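Local coordinates for protein predicted ATPase involved in replication control, Cdc46/Mcm family (Methanopyrus kandleri AV19, PDB 3F8T) that probably acts as an ATP-dependent single-stranded DNA helicase of the MCM family in DNA replication, at residues 295-300 / 327-332. The protein carries 2 engineered substitutions. Sequence-based numbering, arbitrary orientation.
Sequences AAVLAD and GTVTVD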
# COMPACT_ATOMS: atom_id res chain seq x y z
N ALA A 295 -3.28 9.97 -7.11
CA ALA A 295 -4.04 9.09 -6.21
C ALA A 295 -3.78 7.60 -6.39
O ALA A 295 -3.65 6.90 -5.40
CB ALA A 295 -5.54 9.38 -6.31
N ALA A 296 -3.78 7.11 -7.63
CA ALA A 296 -3.67 5.67 -7.87
C ALA A 296 -2.32 5.12 -7.39
O ALA A 296 -2.22 4.02 -6.84
CB ALA A 296 -3.88 5.36 -9.33
N VAL A 297 -1.27 5.92 -7.61
CA VAL A 297 0.09 5.64 -7.13
C VAL A 297 0.16 5.68 -5.60
O VAL A 297 0.74 4.80 -4.97
CB VAL A 297 1.11 6.61 -7.81
CG1 VAL A 297 2.53 6.38 -7.29
CG2 VAL A 297 1.08 6.39 -9.32
N LEU A 298 -0.45 6.69 -4.98
CA LEU A 298 -0.45 6.76 -3.51
C LEU A 298 -1.29 5.64 -2.87
O LEU A 298 -1.10 5.32 -1.69
CB LEU A 298 -0.92 8.14 -3.02
CG LEU A 298 0.01 9.32 -3.38
CD1 LEU A 298 -0.66 10.63 -2.95
CD2 LEU A 298 1.37 9.14 -2.70
N ALA A 299 -2.19 5.04 -3.65
CA ALA A 299 -3.04 3.93 -3.17
C ALA A 299 -2.42 2.56 -3.45
O ALA A 299 -3.03 1.53 -3.17
CB ALA A 299 -4.44 4.01 -3.83
N ASP A 300 -1.21 2.54 -4.01
CA ASP A 300 -0.50 1.28 -4.26
C ASP A 300 -0.56 0.35 -3.05
O ASP A 300 -0.18 0.73 -1.93
CB ASP A 300 0.96 1.57 -4.66
CG ASP A 300 1.76 0.29 -4.98
OD1 ASP A 300 1.36 -0.46 -5.88
OD2 ASP A 300 2.82 0.07 -4.36
N GLY A 327 -1.99 -2.75 -12.92
CA GLY A 327 -1.43 -2.28 -11.64
C GLY A 327 -0.37 -1.19 -11.75
O GLY A 327 0.50 -1.05 -10.87
N THR A 328 -0.45 -0.42 -12.84
CA THR A 328 0.45 0.69 -13.08
C THR A 328 -0.32 1.92 -13.54
O THR A 328 -1.47 1.83 -13.99
CB THR A 328 1.49 0.35 -14.19
OG1 THR A 328 0.81 0.06 -15.41
CG2 THR A 328 2.33 -0.85 -13.79
N VAL A 329 0.33 3.07 -13.42
CA VAL A 329 -0.01 4.25 -14.20
C VAL A 329 1.25 4.62 -14.95
O VAL A 329 2.36 4.39 -14.46
CB VAL A 329 -0.47 5.47 -13.36
CG1 VAL A 329 -1.51 5.08 -12.32
CG2 VAL A 329 0.70 6.14 -12.70
N THR A 330 1.07 5.21 -16.13
CA THR A 330 2.19 5.64 -16.95
C THR A 330 2.00 7.12 -17.26
O THR A 330 0.90 7.56 -17.64
CB THR A 330 2.33 4.81 -18.24
OG1 THR A 330 2.35 3.42 -17.91
CG2 THR A 330 3.64 5.16 -18.99
N VAL A 331 3.05 7.89 -17.03
CA VAL A 331 3.09 9.29 -17.39
C VAL A 331 4.40 9.51 -18.14
O VAL A 331 5.48 9.25 -17.60
CB VAL A 331 2.95 10.20 -16.14
CG1 VAL A 331 4.02 9.91 -15.10
CG2 VAL A 331 2.95 11.67 -16.52
N ASP A 332 4.31 9.94 -19.40
CA ASP A 332 5.50 10.24 -20.22
C ASP A 332 6.52 9.09 -20.25
O ASP A 332 7.74 9.29 -20.09
CB ASP A 332 6.13 11.55 -19.75
CG ASP A 332 5.19 12.74 -19.92
OD1 ASP A 332 4.39 12.73 -20.89
OD2 ASP A 332 5.25 13.69 -19.12
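V329 reaches from its strand to A296 and V297 on the short helix 295-298, and both of its methyls make contact. CG1 of V329 meets CB of A296 at 3.8 Å. CG2 of V329 presses on CG2 of V297 at 3.4 Å, tighter than usual for two carbons. The V297 and V329 side chains cross at about a right angle, and CG2 of V297 also lies 4.2 Å from CG1 of V329. In V329, CG2 stands between the backbone N and the carbonyl carbon (chi1 -48°). This rotation turns CG2 to V297 and CG1 chiefly to A296. In V297 the touching methyl, CG2, lies anti to the carbonyl carbon and beside the backbone N (chi1 177°), which turns it to the strand.

All three residues are buried. Strand 328-331 is half of a beta hairpin with strand 334-337. L336 of the partner strand touches both V297 and V329, so the apolar cluster continues onto the second strand. Nearby, D300 forms a salt bridge with R339, just past the hairpin. The contact thus packs this hairpin of the MCM P-loop domain against the helical turn leading into strand 303-307. Between the two segments the join is purely apolar and small, resting on close methyl packing without directional bonds.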